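Local structure of putative metal resistance protein (Proteus mirabilis, 6C29) at residues S160-S165 and A219-G224. The protein is the N-terminal periplasmic, tandem immunoglobulin-fold domain of ScsB, which primes the disulfide isomerase ScsC; the whole protein is probably a protein-disulfide reductase. Sequence-based numbering, arbitrary orientation.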
loop_
_atom_site.group_PDB
_atom_site.type_symbol
_atom_site.label_atom_id
_atom_site.label_comp_id
_atom_site.label_asym_id
_atom_site.label_seq_id
_atom_site.Cartn_x
_atom_site.Cartn_y
_atom_site.Cartn_z
ATOM N N SER A 160 18.601 -8.149 10.930
ATOM C CA SER A 160 18.422 -8.980 9.760
ATOM C C SER A 160 19.742 -9.480 9.222
ATOM O O SER A 160 20.820 -8.924 9.493
ATOM C CB SER A 160 17.652 -8.234 8.662
ATOM O OG SER A 160 18.379 -7.107 8.211
ATOM N N ASP A 161 19.637 -10.544 8.450
ATOM C CA ASP A 161 20.786 -11.180 7.852
ATOM C C ASP A 161 20.363 -11.772 6.530
ATOM O O ASP A 161 19.214 -12.199 6.349
ATOM C CB ASP A 161 21.349 -12.258 8.776
ATOM C CG ASP A 161 22.539 -12.963 8.179
ATOM O OD1 ASP A 161 23.615 -12.322 8.078
ATOM O OD2 ASP A 161 22.388 -14.149 7.793
ATOM N N TYR A 162 21.291 -11.805 5.593
ATOM C CA TYR A 162 21.028 -12.397 4.296
ATOM C C TYR A 162 22.150 -13.290 3.860
ATOM O O TYR A 162 23.295 -12.849 3.846
ATOM C CB TYR A 162 20.833 -11.316 3.249
ATOM C CG TYR A 162 20.591 -11.844 1.861
ATOM C CD1 TYR A 162 19.354 -12.328 1.481
ATOM C CD2 TYR A 162 21.618 -11.846 0.925
ATOM C CE1 TYR A 162 19.139 -12.803 0.212
ATOM C CE2 TYR A 162 21.407 -12.315 -0.350
ATOM C CZ TYR A 162 20.172 -12.789 -0.701
ATOM O OH TYR A 162 19.953 -13.240 -1.977
ATOM N N ARG A 163 21.820 -14.533 3.521
ATOM C CA ARG A 163 22.784 -15.502 3.003
ATOM C C ARG A 163 22.027 -16.647 2.341
ATOM O O ARG A 163 20.859 -16.913 2.674
ATOM C CB ARG A 163 23.701 -16.020 4.104
ATOM C CG ARG A 163 23.007 -16.777 5.215
ATOM C CD ARG A 163 24.038 -17.275 6.219
ATOM N NE ARG A 163 24.608 -16.184 7.010
ATOM C CZ ARG A 163 25.829 -16.195 7.544
ATOM N NH1 ARG A 163 26.639 -17.236 7.369
ATOM N NH2 ARG A 163 26.245 -15.152 8.252
ATOM N N ASN A 164 22.668 -17.293 1.366
ATOM C CA ASN A 164 22.052 -18.408 0.652
ATOM C C ASN A 164 20.681 -18.044 0.055
ATOM O O ASN A 164 19.753 -18.845 0.095
ATOM C CB ASN A 164 21.898 -19.629 1.569
ATOM C CG ASN A 164 23.186 -19.995 2.294
ATOM O OD1 ASN A 164 23.196 -20.183 3.510
ATOM N ND2 ASN A 164 24.280 -20.062 1.556
ATOM N N SER A 165 20.571 -16.828 -0.479
ATOM C CA SER A 165 19.337 -16.321 -1.090
ATOM C C SER A 165 18.134 -16.354 -0.145
ATOM O O SER A 165 16.999 -16.514 -0.585
ATOM C CB SER A 165 18.999 -17.112 -2.354
ATOM O OG SER A 165 20.074 -17.061 -3.269
ATOM N N ALA A 219 18.901 -15.362 -5.823
ATOM C CA ALA A 219 19.216 -13.947 -5.873
ATOM C C ALA A 219 20.668 -13.698 -5.543
ATOM O O ALA A 219 21.281 -14.442 -4.775
ATOM C CB ALA A 219 18.334 -13.183 -4.905
ATOM N N GLY A 220 21.202 -12.616 -6.095
ATOM C CA GLY A 220 22.527 -12.147 -5.745
ATOM C C GLY A 220 22.521 -11.539 -4.356
ATOM O O GLY A 220 21.548 -11.673 -3.619
ATOM N N ASP A 221 23.594 -10.846 -3.997
ATOM C CA ASP A 221 23.710 -10.275 -2.660
ATOM C C ASP A 221 22.879 -9.008 -2.545
ATOM O O ASP A 221 23.085 -8.052 -3.290
ATOM C CB ASP A 221 25.171 -9.963 -2.325
ATOM C CG ASP A 221 25.403 -9.775 -0.837
ATOM O OD1 ASP A 221 24.415 -9.689 -0.078
ATOM O OD2 ASP A 221 26.579 -9.706 -0.423
ATOM N N ILE A 222 21.916 -9.019 -1.630
ATOM C CA ILE A 222 21.111 -7.832 -1.362
ATOM C C ILE A 222 21.460 -7.184 -0.018
ATOM O O ILE A 222 20.759 -6.278 0.425
ATOM C CB ILE A 222 19.607 -8.155 -1.376
ATOM C CG1 ILE A 222 19.287 -9.268 -0.371
ATOM C CG2 ILE A 222 19.177 -8.503 -2.792
ATOM C CD1 ILE A 222 17.791 -9.545 -0.182
ATOM N N THR A 223 22.532 -7.635 0.626
ATOM C CA THR A 223 22.997 -7.000 1.854
ATOM C C THR A 223 23.221 -5.518 1.594
ATOM O O THR A 223 23.785 -5.167 0.558
ATOM C CB THR A 223 24.290 -7.665 2.374
ATOM O OG1 THR A 223 24.002 -9.028 2.738
ATOM C CG2 THR A 223 24.807 -6.955 3.584
ATOM N N GLY A 224 22.761 -4.653 2.498
ATOM C CA GLY A 224 22.922 -3.213 2.316
ATOM C C GLY A 224 21.767 -2.536 1.591
ATOM O O GLY A 224 21.700 -1.316 1.571
HETATM O O HOH W 1 23.424 -9.855 5.983
#
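The ring of Tyr-162 lies flat against Ile-222, and this CH-pi contact is the apolar centre of the pair. Ile-222 CG1 sits 3.4 Å from the Tyr-162 ring centroid, 3° off the ring normal. Ile-222 chi1 of 56° places CG1 between backbone N and carbonyl carbon, from where CD1 runs on to Tyr-162 CE1 at 3.5 Å.

Two hydroxyls bond to the loop backbone. Tyr-162 OH donates to Gly-220 O at 2.8 Å, tilted 28° from the carbonyl plane. Ser-165 OG gives a weak bond to Ala-219 O at 3.3 Å.

Asp-221 shapes the loop beside the ring. Asp-221 OD1 accepts from Thr-223 N at 2.9 Å, an Asx turn, and from Thr-223 OG1 through the syn lone pair. A water accepts from Tyr-162 N, donates to Asp-161 OD1 and reaches Thr-223 OG1 weakly.

This surface contact fastens the loop between strands 204-213 and 226-233 to the end of strand 155-163 and the turn after it. That strand is an outer one of a four-stranded antiparallel sheet in the second half of the tandem immunoglobulin-fold domain. Val-211 of strand 204-213 touches Tyr-162, Ala-219 and Ile-222. Ile-222 also meets Met-191 and Tyr-193 of strand 191-201.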